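Side-chain contacts in putative Lipoprotein (Shewanella oneidensis, PDB 3U24), which is of unknown function but binds zinc and calcium ions and carries a zinc-site sequence resembling that of metallopeptidases, so it may be a peptidase-like enzyme: residues 340-345 and 409-414; 363-368 and 416-421; 119-124 and 161-166; 154-159 and 215-220; 303-308 and 461-466. All coordinates share one frame; numbering follows the deposited sequence.

Interaction 1. Residues 340-345 and 409-414; sequences VTLDPK and EAIPGH. With ZN (zinc ion), chain F.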
# COMPACT_ATOMS: atom_id res chain seq x y z
N VAL A 340 -23.74 -7.61 -6.38
CA VAL A 340 -23.14 -6.71 -7.37
C VAL A 340 -23.08 -7.46 -8.71
O VAL A 340 -22.86 -8.64 -8.72
CB VAL A 340 -21.71 -6.27 -6.92
CG1 VAL A 340 -20.74 -7.42 -7.06
CG2 VAL A 340 -21.23 -5.07 -7.70
N THR A 341 -23.31 -6.79 -9.82
CA THR A 341 -23.21 -7.46 -11.13
C THR A 341 -21.76 -7.86 -11.39
O THR A 341 -20.87 -7.02 -11.35
CB THR A 341 -23.68 -6.54 -12.28
OG1 THR A 341 -25.01 -6.08 -12.02
CG2 THR A 341 -23.64 -7.28 -13.68
N LEU A 342 -21.54 -9.12 -11.69
CA LEU A 342 -20.26 -9.62 -12.17
C LEU A 342 -20.36 -10.01 -13.64
O LEU A 342 -21.37 -10.52 -14.05
CB LEU A 342 -19.87 -10.85 -11.35
CG LEU A 342 -19.73 -10.62 -9.86
CD1 LEU A 342 -19.55 -11.98 -9.17
CD2 LEU A 342 -18.56 -9.67 -9.60
N ASP A 343 -19.31 -9.80 -14.43
CA ASP A 343 -19.31 -10.18 -15.86
C ASP A 343 -18.67 -11.56 -16.07
O ASP A 343 -17.45 -11.67 -15.96
CB ASP A 343 -18.57 -9.12 -16.68
CG ASP A 343 -18.57 -9.43 -18.18
OD1 ASP A 343 -19.22 -8.68 -18.95
OD2 ASP A 343 -17.92 -10.42 -18.60
N PRO A 344 -19.46 -12.61 -16.40
CA PRO A 344 -18.88 -13.98 -16.54
C PRO A 344 -17.72 -14.15 -17.56
O PRO A 344 -16.94 -15.11 -17.44
CB PRO A 344 -20.08 -14.85 -16.96
CG PRO A 344 -21.29 -14.07 -16.55
CD PRO A 344 -20.91 -12.62 -16.67
N LYS A 345 -17.60 -13.23 -18.53
CA LYS A 345 -16.54 -13.28 -19.56
C LYS A 345 -15.29 -12.44 -19.21
O LYS A 345 -14.44 -12.19 -20.07
CB LYS A 345 -17.11 -12.88 -20.93
CG LYS A 345 -18.02 -13.95 -21.54
CD LYS A 345 -18.64 -13.50 -22.85
CE LYS A 345 -17.67 -13.58 -24.02
NZ LYS A 345 -17.75 -14.89 -24.72
N GLU A 409 -9.54 -10.24 -1.69
CA GLU A 409 -8.64 -10.10 -2.84
C GLU A 409 -9.33 -10.22 -4.18
O GLU A 409 -8.95 -9.57 -5.13
CB GLU A 409 -7.52 -11.16 -2.78
CG GLU A 409 -6.54 -10.93 -1.65
CD GLU A 409 -5.75 -9.66 -1.85
OE1 GLU A 409 -5.64 -9.24 -3.02
OE2 GLU A 409 -5.24 -9.09 -0.86
N ALA A 410 -10.38 -11.02 -4.26
CA ALA A 410 -10.95 -11.39 -5.54
C ALA A 410 -12.41 -10.96 -5.67
O ALA A 410 -12.73 -10.02 -6.39
CB ALA A 410 -10.79 -12.90 -5.77
N ILE A 411 -13.32 -11.64 -4.99
CA ILE A 411 -14.72 -11.41 -5.28
C ILE A 411 -15.55 -11.28 -4.02
O ILE A 411 -15.57 -12.19 -3.23
CB ILE A 411 -15.25 -12.54 -6.20
CG1 ILE A 411 -14.98 -12.08 -7.65
CG2 ILE A 411 -16.73 -12.81 -5.94
CD1 ILE A 411 -14.60 -13.16 -8.62
N PRO A 412 -16.20 -10.12 -3.80
CA PRO A 412 -16.29 -8.93 -4.60
C PRO A 412 -15.32 -7.82 -4.15
O PRO A 412 -15.63 -6.62 -4.31
CB PRO A 412 -17.71 -8.50 -4.35
CG PRO A 412 -17.92 -8.79 -2.92
CD PRO A 412 -17.15 -10.08 -2.68
N GLY A 413 -14.14 -8.20 -3.65
CA GLY A 413 -13.12 -7.23 -3.23
C GLY A 413 -12.25 -6.63 -4.34
O GLY A 413 -12.77 -6.07 -5.36
N HIS A 414 -10.92 -6.75 -4.20
CA HIS A 414 -10.03 -6.01 -5.10
C HIS A 414 -10.26 -6.23 -6.55
O HIS A 414 -10.27 -5.27 -7.30
CB HIS A 414 -8.57 -6.27 -4.82
CG HIS A 414 -8.09 -5.64 -3.57
ND1 HIS A 414 -8.44 -4.38 -3.22
CD2 HIS A 414 -7.26 -6.11 -2.58
CE1 HIS A 414 -7.87 -4.10 -2.05
NE2 HIS A 414 -7.11 -5.14 -1.69
ZN ZN F . -6.26 -5.39 0.26
O HOH W 1 -4.57 -6.67 -0.04
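Val340 and Leu342, in the loop that follows helix 319-337, pack on Pro412 and Ile411 of the HEAIPGH motif, which runs from His408 to His414. With its two histidines and a glutamate the motif resembles the HExxH signature of zinc metallopeptidases, two residues longer between the histidines. The contact across the segments is apolar. Val340 CG1 lies 4.2 Å from Pro412 CB, and Leu342 reaches over with one methyl branch, CD1 standing 4.4 Å from Ile411 CG2. A cis peptide bond precedes Pro412, and Gly413 then takes the N-cap position of helix 414-423. Trp441 donates its ring N-H to the carbonyl oxygen of Pro412, while Ile411 also leans on Leu330 and Ile331 of helix 319-337. Metal coordination occupies the other end of the motif. His414 NE2 binds the zinc ion at 2.1 Å, and His408 and Glu439 are further protein ligands. With CG beside the backbone N (chi1 -72°), His414 presents NE2 to the metal; water 1 lies in the ring plane, at the edge. That water also binds the zinc ion, at 2.1 Å, and donates to Glu409 OE2 over 2.6 Å.

Interaction 2. Residues 363-368 and 416-421; sequences ISAPGP and TQLVYS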
# COMPACT_ATOMS: atom_id res chain seq x y z
N ILE A 363 -3.75 -9.52 -6.38
CA ILE A 363 -4.08 -9.27 -7.77
C ILE A 363 -2.95 -8.49 -8.41
O ILE A 363 -2.49 -7.51 -7.84
CB ILE A 363 -5.33 -8.40 -7.86
CG1 ILE A 363 -6.52 -9.10 -7.22
CG2 ILE A 363 -5.64 -8.11 -9.29
CD1 ILE A 363 -6.86 -10.45 -7.80
N SER A 364 -2.46 -8.91 -9.57
CA SER A 364 -1.53 -8.06 -10.29
C SER A 364 -2.15 -7.70 -11.62
O SER A 364 -2.75 -8.52 -12.33
CB SER A 364 -0.14 -8.68 -10.46
OG SER A 364 -0.17 -9.80 -11.31
N ALA A 365 -2.02 -6.43 -11.92
CA ALA A 365 -2.77 -5.84 -13.00
C ALA A 365 -1.84 -4.84 -13.66
O ALA A 365 -0.90 -4.36 -13.02
CB ALA A 365 -4.01 -5.17 -12.44
N PRO A 366 -2.06 -4.56 -14.94
CA PRO A 366 -1.20 -3.63 -15.68
C PRO A 366 -1.32 -2.21 -15.18
O PRO A 366 -2.42 -1.79 -14.80
CB PRO A 366 -1.72 -3.71 -17.12
CG PRO A 366 -3.10 -4.30 -17.01
CD PRO A 366 -3.08 -5.19 -15.80
N GLY A 367 -0.21 -1.48 -15.21
CA GLY A 367 -0.24 -0.04 -15.00
C GLY A 367 -0.89 0.70 -16.17
O GLY A 367 -1.20 0.12 -17.19
N PRO A 368 -1.12 2.01 -15.99
CA PRO A 368 -1.76 2.88 -16.97
C PRO A 368 -1.04 2.98 -18.31
O PRO A 368 -1.69 3.25 -19.32
CB PRO A 368 -1.74 4.24 -16.29
CG PRO A 368 -0.62 4.17 -15.29
CD PRO A 368 -0.67 2.76 -14.80
N THR A 416 -12.91 -7.24 -8.29
CA THR A 416 -14.16 -6.66 -8.69
C THR A 416 -14.11 -5.16 -8.76
O THR A 416 -14.57 -4.56 -9.74
CB THR A 416 -15.28 -7.09 -7.76
OG1 THR A 416 -15.29 -8.52 -7.74
CG2 THR A 416 -16.64 -6.60 -8.25
N GLN A 417 -13.54 -4.54 -7.74
CA GLN A 417 -13.40 -3.10 -7.72
C GLN A 417 -12.51 -2.60 -8.87
O GLN A 417 -12.77 -1.53 -9.44
CB GLN A 417 -12.85 -2.63 -6.37
CG GLN A 417 -12.82 -1.11 -6.18
CD GLN A 417 -11.49 -0.43 -6.53
OE1 GLN A 417 -11.47 0.65 -7.17
NE2 GLN A 417 -10.40 -0.99 -6.08
N LEU A 418 -11.47 -3.37 -9.22
CA LEU A 418 -10.61 -2.99 -10.35
C LEU A 418 -11.38 -3.04 -11.67
O LEU A 418 -11.25 -2.16 -12.48
CB LEU A 418 -9.38 -3.91 -10.45
CG LEU A 418 -8.48 -3.87 -11.71
CD1 LEU A 418 -7.70 -2.56 -11.81
CD2 LEU A 418 -7.50 -5.05 -11.68
N VAL A 419 -12.14 -4.10 -11.90
CA VAL A 419 -12.98 -4.18 -13.09
C VAL A 419 -13.93 -2.98 -13.16
O VAL A 419 -14.03 -2.32 -14.20
CB VAL A 419 -13.77 -5.49 -13.18
CG1 VAL A 419 -14.77 -5.44 -14.35
CG2 VAL A 419 -12.82 -6.67 -13.32
N TYR A 420 -14.61 -2.66 -12.06
CA TYR A 420 -15.50 -1.52 -12.08
C TYR A 420 -14.74 -0.24 -12.40
O TYR A 420 -15.20 0.53 -13.23
CB TYR A 420 -16.36 -1.42 -10.82
CG TYR A 420 -17.65 -2.24 -10.91
CD1 TYR A 420 -17.65 -3.58 -10.68
CD2 TYR A 420 -18.85 -1.65 -11.24
CE1 TYR A 420 -18.80 -4.32 -10.77
CE2 TYR A 420 -20.03 -2.39 -11.37
CZ TYR A 420 -20.00 -3.73 -11.12
OH TYR A 420 -21.13 -4.50 -11.17
N SER A 421 -13.55 -0.06 -11.83
CA SER A 421 -12.75 1.14 -12.12
C SER A 421 -12.23 1.20 -13.55
O SER A 421 -11.86 2.25 -14.01
CB SER A 421 -11.53 1.25 -11.20
OG SER A 421 -10.62 0.23 -11.57
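Ala365 and Leu418 mark the closest backbone approach, their CA atoms 8.8 Å apart. The chain leaves strand 362-364 in an extended course and passes beside helix 414-423, with no hydrogen bond between the two segments. Everything across the gap is carried by one branch of Leu418. Its CB already points at the loop, and with CG opposite the backbone N (chi1 168°) the branch CD2 is carried to the Ala365 methyl, meeting CB at 3.6 Å. The same CD2 touches Ile363 more loosely, 4.3 Å from CG2. One leucine methyl therefore bridges the strand's end and the loop that follows it, near the protein surface. Within the helix, Ser421 folds its hydroxyl back on the preceding turn: OG donates to Leu418 O over 2.6 Å, with the donor tilted 25° from the carbonyl plane. Ile363 also lies about 4 Å, side chain to side chain, from both His414 and Glu409, and about 8 Å from the zinc ion. A strand at the edge of the sheet beside a zinc-binding helix is consistent with the metallopeptidase clan (Peptidase_MA) in which this family is placed.

Interaction 3. Residues 119-124 and 161-166; sequences SSYNVA and GNISQP. With EDO (1,2-ethanediol), chain S; EDO (1,2-ethanediol), chain P.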
# COMPACT_ATOMS: atom_id res chain seq x y z
N SER A 119 17.17 7.25 4.23
CA SER A 119 16.82 6.17 3.34
C SER A 119 16.18 6.67 2.04
O SER A 119 16.11 5.93 1.07
CB SER A 119 15.95 5.11 4.01
OG SER A 119 14.60 5.53 4.05
N SER A 120 15.71 7.91 2.01
CA SER A 120 15.17 8.46 0.76
C SER A 120 16.27 8.74 -0.33
O SER A 120 15.95 8.99 -1.49
CB SER A 120 14.29 9.68 1.07
OG SER A 120 14.99 10.68 1.78
N TYR A 121 17.56 8.61 0.03
CA TYR A 121 18.65 8.75 -0.90
C TYR A 121 19.26 7.40 -1.25
O TYR A 121 20.04 6.81 -0.49
CB TYR A 121 19.69 9.69 -0.34
CG TYR A 121 19.12 11.03 0.03
CD1 TYR A 121 18.98 12.01 -0.92
CD2 TYR A 121 18.68 11.30 1.31
CE1 TYR A 121 18.45 13.23 -0.61
CE2 TYR A 121 18.16 12.53 1.64
CZ TYR A 121 18.06 13.50 0.67
OH TYR A 121 17.55 14.75 0.93
N ASN A 122 18.90 6.90 -2.42
CA ASN A 122 19.37 5.59 -2.89
C ASN A 122 19.12 5.49 -4.40
O ASN A 122 17.98 5.60 -4.85
CB ASN A 122 18.62 4.45 -2.17
CG ASN A 122 19.20 3.05 -2.45
OD1 ASN A 122 19.94 2.82 -3.43
ND2 ASN A 122 18.85 2.10 -1.56
N VAL A 123 20.18 5.32 -5.18
CA VAL A 123 19.99 5.26 -6.66
C VAL A 123 19.51 3.88 -7.17
O VAL A 123 19.09 3.76 -8.33
CB VAL A 123 21.28 5.70 -7.40
CG1 VAL A 123 21.70 7.08 -6.92
CG2 VAL A 123 22.40 4.68 -7.18
N ALA A 124 19.52 2.87 -6.33
CA ALA A 124 19.38 1.47 -6.78
C ALA A 124 18.05 1.25 -7.51
O ALA A 124 18.02 0.66 -8.62
CB ALA A 124 19.55 0.49 -5.60
N GLY A 161 24.84 16.70 2.01
CA GLY A 161 24.61 18.14 2.24
C GLY A 161 23.19 18.47 2.70
O GLY A 161 22.97 19.50 3.29
N ASN A 162 22.23 17.60 2.44
CA ASN A 162 20.83 17.83 2.85
C ASN A 162 20.46 17.22 4.18
O ASN A 162 19.62 17.72 4.88
CB ASN A 162 19.87 17.15 1.90
CG ASN A 162 19.62 17.92 0.66
OD1 ASN A 162 20.01 19.09 0.52
ND2 ASN A 162 18.87 17.27 -0.27
N ILE A 163 21.01 16.07 4.46
CA ILE A 163 20.63 15.34 5.65
C ILE A 163 20.98 16.17 6.88
O ILE A 163 22.06 16.73 6.95
CB ILE A 163 21.31 13.97 5.72
CG1 ILE A 163 20.74 13.07 4.60
CG2 ILE A 163 21.11 13.37 7.11
CD1 ILE A 163 21.58 11.85 4.27
N SER A 164 20.08 16.24 7.84
CA SER A 164 20.30 17.02 9.04
C SER A 164 19.41 16.50 10.17
O SER A 164 18.21 16.38 9.98
CB SER A 164 19.94 18.48 8.73
OG SER A 164 19.93 19.23 9.93
N GLN A 165 20.02 16.20 11.31
CA GLN A 165 19.34 15.60 12.46
C GLN A 165 18.52 14.39 12.05
O GLN A 165 17.32 14.37 12.24
CB GLN A 165 18.43 16.60 13.19
CG GLN A 165 19.19 17.80 13.72
CD GLN A 165 20.24 17.40 14.71
OE1 GLN A 165 19.97 16.70 15.72
NE2 GLN A 165 21.48 17.80 14.42
N PRO A 166 19.17 13.38 11.51
CA PRO A 166 18.39 12.23 11.06
C PRO A 166 17.94 11.38 12.21
O PRO A 166 18.51 11.46 13.27
CB PRO A 166 19.37 11.44 10.19
CG PRO A 166 20.73 11.81 10.71
CD PRO A 166 20.60 13.24 11.20
C1 EDO S . 13.74 6.56 -3.36
O1 EDO S . 14.99 6.78 -4.04
C2 EDO S . 13.94 5.94 -1.97
O2 EDO S . 14.49 4.61 -2.00
C1 EDO P . 15.44 6.43 -7.51
O1 EDO P . 16.32 5.35 -7.17
C2 EDO P . 16.17 7.79 -7.62
O2 EDO P . 16.93 7.81 -8.82
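The Tyr121 ring and the Asn162 amide are turned 56° against each other, and both the amide nitrogen and the Ile163 side chain come to the ring obliquely, neither squarely over a face nor at an edge. Ile163 CG1 lies 4.0 Å from Tyr121 CE2, the two side chains sliding past each other in opposite directions, while Tyr155, Ala159 and Pro59 pack around the same tyrosine. Asn162 crosses Tyr121 at about a right angle. Its ND2 donates to Tyr121 OH at 3.1 Å in a fairly straight bond (155° at the hydrogen), and the phenolic oxygen lies close to the amide plane, as suits an N-H of that group. Tyr121 OH is also hydrogen-bonded to Trp114 O, so two partners grip it. Further along the loop, Asn122 OD1 takes the N-H of Ala124 at 2.9 Å, a capping bond at the start of helix 124-131. A phenylalanine in place of Tyr121 would probably keep the packing on Ile163 but leave Asn162 ND2 and Trp114 O without this shared mate. Because a carbonyl can only accept, the hydroxyl proton presumably goes to Trp114 O, which leaves the phenolic oxygen to receive the asparagine N-H: donor and acceptor at once.

Interaction 4. Residues 154-159 and 215-220; sequences AYYAAA and KAINEH. With EDO (1,2-ethanediol), chain Y.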
# COMPACT_ATOMS: atom_id res chain seq x y z
N ALA A 154 27.46 12.95 -7.49
CA ALA A 154 26.74 14.21 -7.16
C ALA A 154 25.48 13.95 -6.34
O ALA A 154 25.13 14.70 -5.48
CB ALA A 154 26.37 14.97 -8.41
N TYR A 155 24.78 12.88 -6.69
CA TYR A 155 23.56 12.48 -6.01
C TYR A 155 23.86 12.26 -4.54
O TYR A 155 23.17 12.77 -3.73
CB TYR A 155 23.03 11.19 -6.64
CG TYR A 155 21.78 10.65 -6.01
CD1 TYR A 155 21.84 9.86 -4.88
CD2 TYR A 155 20.54 10.95 -6.54
CE1 TYR A 155 20.67 9.36 -4.28
CE2 TYR A 155 19.34 10.46 -5.95
CZ TYR A 155 19.42 9.66 -4.83
OH TYR A 155 18.27 9.16 -4.24
N TYR A 156 24.90 11.50 -4.21
CA TYR A 156 25.19 11.23 -2.81
C TYR A 156 25.87 12.42 -2.07
O TYR A 156 25.64 12.58 -0.87
CB TYR A 156 25.97 9.91 -2.66
CG TYR A 156 25.15 8.65 -2.94
CD1 TYR A 156 24.18 8.23 -2.06
CD2 TYR A 156 25.34 7.89 -4.10
CE1 TYR A 156 23.41 7.11 -2.31
CE2 TYR A 156 24.58 6.75 -4.36
CZ TYR A 156 23.60 6.38 -3.46
OH TYR A 156 22.86 5.25 -3.65
N ALA A 157 26.69 13.21 -2.77
CA ALA A 157 27.13 14.52 -2.22
C ALA A 157 25.93 15.40 -1.82
O ALA A 157 25.96 16.00 -0.74
CB ALA A 157 28.07 15.30 -3.18
N ALA A 158 24.91 15.47 -2.68
CA ALA A 158 23.68 16.20 -2.38
C ALA A 158 22.97 15.62 -1.12
O ALA A 158 22.47 16.36 -0.24
CB ALA A 158 22.71 16.19 -3.59
N ALA A 159 22.97 14.30 -1.04
CA ALA A 159 22.34 13.62 0.08
C ALA A 159 23.01 14.09 1.37
O ALA A 159 22.34 14.49 2.30
CB ALA A 159 22.49 12.11 -0.06
N LYS A 215 32.71 3.22 -6.20
CA LYS A 215 33.47 3.98 -5.22
C LYS A 215 32.55 4.96 -4.44
O LYS A 215 32.59 4.99 -3.23
CB LYS A 215 34.58 4.72 -5.94
CG LYS A 215 35.45 5.61 -5.07
CD LYS A 215 36.49 6.39 -5.91
CE LYS A 215 37.51 7.12 -5.03
NZ LYS A 215 38.22 6.12 -4.16
N ALA A 216 31.73 5.74 -5.15
CA ALA A 216 30.86 6.70 -4.52
C ALA A 216 29.83 6.04 -3.60
O ALA A 216 29.52 6.57 -2.55
CB ALA A 216 30.16 7.58 -5.56
N ILE A 217 29.29 4.89 -4.01
CA ILE A 217 28.28 4.21 -3.21
C ILE A 217 28.96 3.70 -1.96
O ILE A 217 28.47 3.98 -0.90
CB ILE A 217 27.55 3.10 -3.97
CG1 ILE A 217 26.75 3.70 -5.14
CG2 ILE A 217 26.62 2.31 -3.03
CD1 ILE A 217 26.20 2.72 -6.14
N ASN A 218 30.12 3.04 -2.09
CA ASN A 218 30.84 2.54 -0.95
C ASN A 218 31.25 3.65 0.01
O ASN A 218 31.15 3.46 1.21
CB ASN A 218 32.06 1.74 -1.35
CG ASN A 218 31.71 0.31 -1.76
OD1 ASN A 218 32.28 -0.20 -2.74
ND2 ASN A 218 30.82 -0.35 -1.01
N GLU A 219 31.71 4.79 -0.49
CA GLU A 219 32.05 5.92 0.38
C GLU A 219 30.81 6.47 1.07
O GLU A 219 30.86 6.83 2.21
CB GLU A 219 32.80 7.04 -0.37
CG GLU A 219 34.20 6.62 -0.80
CD GLU A 219 34.90 7.61 -1.74
OE1 GLU A 219 34.24 8.56 -2.26
OE2 GLU A 219 36.13 7.44 -1.95
N HIS A 220 29.69 6.52 0.38
CA HIS A 220 28.46 6.93 1.05
C HIS A 220 28.04 5.96 2.15
O HIS A 220 27.61 6.37 3.21
CB HIS A 220 27.35 7.16 0.07
CG HIS A 220 26.10 7.72 0.69
ND1 HIS A 220 25.98 9.02 1.05
CD2 HIS A 220 24.90 7.13 1.00
CE1 HIS A 220 24.77 9.22 1.58
NE2 HIS A 220 24.11 8.06 1.54
C1 EDO Y . 29.41 14.35 -12.65
O1 EDO Y . 29.68 12.98 -13.00
C2 EDO Y . 29.02 14.62 -11.18
O2 EDO Y . 28.83 13.44 -10.37
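His220 holds its ring opposite its backbone N (chi1 -174°), whereas Tyr156 keeps CG beside its own backbone N, and these two settings bring the rings together. Tyr156 CD1 sits over the centre of one face of the imidazole, 3.3 Å from His220 CD2. The ring centroids are 4.5 Å apart and the planes meet at 37°, an oblique aromatic pair, neither stack nor edge-to-face. Across the ring from CD1, Tyr156 CE2 meets Ile217 CG1 at 3.8 Å, and the imidazole reaches the next turn of its partner helix, where His220 CE1 lies 4.0 Å from Ala159 CB. Neighbours fix the polar ends: Tyr156 OH is hydrogen-bonded to Asn178 OD1 of helix 168-179, and His220 ND1 to Arg160 NH1. Replacing His220 by alanine would probably open a gap beside Tyr156 CD1 and deprive Arg160 of this nitrogen partner. Tyr155 CD1 lies 3.8 Å above the Tyr156 ring plane. The contact is plain packing, joining helix 152-162 to the long helix 200-234; the axes of the two short segments run nearly parallel (19°), 9.9 Å apart, and the loop before helix 124-131 is held by Tyr155 OH at Asn122 N and by Tyr156 OH at Val123 N.

Interaction 5. Residues 303-308 and 461-466; sequences RQLIDK and MWLMYY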
# COMPACT_ATOMS: atom_id res chain seq x y z
N ARG A 303 -8.17 -16.74 22.65
CA ARG A 303 -6.89 -17.10 22.05
C ARG A 303 -6.75 -18.62 21.91
O ARG A 303 -6.26 -19.11 20.89
CB ARG A 303 -5.71 -16.50 22.85
CG ARG A 303 -4.30 -16.84 22.34
CD ARG A 303 -4.08 -16.33 20.89
NE ARG A 303 -2.75 -16.65 20.32
CZ ARG A 303 -1.69 -15.82 20.26
NH1 ARG A 303 -1.73 -14.57 20.74
NH2 ARG A 303 -0.56 -16.26 19.71
N GLN A 304 -7.25 -19.36 22.88
CA GLN A 304 -7.10 -20.80 22.85
C GLN A 304 -8.07 -21.45 21.88
O GLN A 304 -7.70 -22.38 21.16
CB GLN A 304 -7.23 -21.41 24.28
CG GLN A 304 -5.95 -21.23 25.10
CD GLN A 304 -6.06 -21.68 26.55
OE1 GLN A 304 -7.03 -22.34 26.95
NE2 GLN A 304 -5.06 -21.32 27.36
N LEU A 305 -9.31 -20.98 21.86
CA LEU A 305 -10.26 -21.46 20.88
C LEU A 305 -9.76 -21.13 19.49
O LEU A 305 -9.74 -21.96 18.63
CB LEU A 305 -11.65 -20.84 21.09
CG LEU A 305 -12.78 -21.25 20.14
CD1 LEU A 305 -12.89 -22.77 20.02
CD2 LEU A 305 -14.08 -20.65 20.61
N ILE A 306 -9.28 -19.93 19.28
CA ILE A 306 -8.78 -19.58 17.94
C ILE A 306 -7.63 -20.49 17.54
O ILE A 306 -7.59 -20.98 16.41
CB ILE A 306 -8.34 -18.09 17.86
CG1 ILE A 306 -9.59 -17.18 17.84
CG2 ILE A 306 -7.47 -17.79 16.62
CD1 ILE A 306 -9.24 -15.70 17.92
N ASP A 307 -6.68 -20.73 18.46
CA ASP A 307 -5.50 -21.59 18.12
C ASP A 307 -5.93 -23.01 17.70
O ASP A 307 -5.34 -23.61 16.81
CB ASP A 307 -4.49 -21.68 19.29
CG ASP A 307 -3.68 -20.38 19.52
OD1 ASP A 307 -3.61 -19.52 18.57
OD2 ASP A 307 -3.15 -20.24 20.67
N LYS A 308 -6.96 -23.50 18.36
CA LYS A 308 -7.53 -24.79 18.07
C LYS A 308 -8.27 -24.85 16.72
O LYS A 308 -8.12 -25.81 15.96
CB LYS A 308 -8.52 -25.14 19.19
CG LYS A 308 -9.34 -26.42 19.00
CD LYS A 308 -8.52 -27.69 18.89
CE LYS A 308 -9.41 -28.91 19.18
NZ LYS A 308 -8.82 -30.16 18.65
N MSE A 461 -16.91 -19.05 11.71
CA MSE A 461 -16.60 -18.12 10.64
C MSE A 461 -16.59 -16.71 11.21
O MSE A 461 -15.64 -15.98 11.01
CB MSE A 461 -17.63 -18.24 9.50
CG MSE A 461 -17.55 -17.14 8.43
SE MSE A 461 -15.85 -17.24 7.46
CE MSE A 461 -16.54 -18.49 6.15
N TRP A 462 -17.62 -16.35 11.95
CA TRP A 462 -17.65 -15.02 12.57
C TRP A 462 -16.49 -14.77 13.51
O TRP A 462 -15.89 -13.69 13.51
CB TRP A 462 -18.99 -14.73 13.23
CG TRP A 462 -19.99 -14.32 12.17
CD1 TRP A 462 -20.61 -15.13 11.22
CD2 TRP A 462 -20.47 -12.98 11.89
NE1 TRP A 462 -21.40 -14.39 10.40
CE2 TRP A 462 -21.36 -13.10 10.75
CE3 TRP A 462 -20.25 -11.73 12.44
CZ2 TRP A 462 -22.01 -12.00 10.21
CZ3 TRP A 462 -20.90 -10.63 11.89
CH2 TRP A 462 -21.76 -10.76 10.81
N LEU A 463 -16.15 -15.77 14.30
CA LEU A 463 -15.07 -15.62 15.26
C LEU A 463 -13.76 -15.31 14.53
O LEU A 463 -13.01 -14.42 14.94
CB LEU A 463 -14.93 -16.88 16.11
CG LEU A 463 -13.83 -16.93 17.16
CD1 LEU A 463 -13.99 -15.78 18.14
CD2 LEU A 463 -13.83 -18.28 17.86
N MSE A 464 -13.50 -16.06 13.44
CA MSE A 464 -12.30 -15.92 12.67
C MSE A 464 -12.28 -14.59 11.93
O MSE A 464 -11.25 -13.93 11.89
CB MSE A 464 -12.12 -17.08 11.68
CG MSE A 464 -11.80 -18.43 12.31
SE MSE A 464 -10.16 -18.48 13.48
CE MSE A 464 -8.99 -17.40 12.49
N TYR A 465 -13.41 -14.20 11.36
CA TYR A 465 -13.55 -12.87 10.78
C TYR A 465 -13.20 -11.76 11.78
O TYR A 465 -12.49 -10.81 11.47
CB TYR A 465 -14.97 -12.61 10.25
CG TYR A 465 -15.21 -11.13 10.03
CD1 TYR A 465 -14.58 -10.46 8.99
CD2 TYR A 465 -15.96 -10.40 10.89
CE1 TYR A 465 -14.77 -9.10 8.78
CE2 TYR A 465 -16.13 -9.05 10.73
CZ TYR A 465 -15.54 -8.39 9.66
OH TYR A 465 -15.69 -7.03 9.48
N TYR A 466 -13.72 -11.87 12.99
CA TYR A 466 -13.43 -10.88 13.99
C TYR A 466 -11.93 -10.76 14.31
O TYR A 466 -11.44 -9.64 14.48
CB TYR A 466 -14.23 -11.13 15.24
CG TYR A 466 -15.70 -10.76 15.16
CD1 TYR A 466 -16.11 -9.56 14.64
CD2 TYR A 466 -16.68 -11.61 15.69
CE1 TYR A 466 -17.45 -9.19 14.63
CE2 TYR A 466 -18.02 -11.30 15.64
CZ TYR A 466 -18.40 -10.07 15.13
OH TYR A 466 -19.72 -9.75 15.09
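Leu305 and Leu463 meet branch to branch, CD2 to CD2 at 3.6 Å, where two helices of this largely alpha-helical fold cross. The axes of helices 298-309 and 459-485 pass 11.0 Å apart here at a steep -108°, so the helices touch through a small patch of side chains. Beside the leucine pair, Ile306 sends CG1 along to Leu463 CG at 4.3 Å and lays its other branch, CG2, 4.2 Å from Met464 SE. Met464 is present as selenomethionine. Its chain folds at chi2 (-57°), and this bend brings the selenium round to Ile306 CG2. All four residues are buried, and no hydrogen bond joins the two segments. The next shell closes around them: Leu305 touches Thr282 and Ile306 touches Met278, both on helix 260-289, while Met464 rests on Ile401 and Asn398. The selenomethionine side chain is about 10 Å from that of His313, a zinc ligand, yet the contact itself is packing. Within helix 298-309, one turn apart, Arg303 and Asp307 form a long, weak salt bridge, Arg303 NE 3.5 Å from Asp307 OD1.

In the fold
From the N terminus, interaction 3 comes first, tying the loop at 119-124 to the end of helix 152-162. Interaction 4 crosses it along the chain, joining the same helix to helix 200-234, and the two touch where Tyr155 and Tyr156 hydroxyls meet the backbone N of Asn122 and Val123. Both close before the rest open and lie far off, about 44 and 51 Å between centres from interaction 5. Interaction 5 closes the longest loop, the 152 residues between 308 and 461, and encloses interactions 1 and 2. These cross each other, share the zinc-site region and are linked by Thr341 O with Tyr420 OH and Ala410 O with Thr416 OG1, tying the small sheet to the zinc-binding helices.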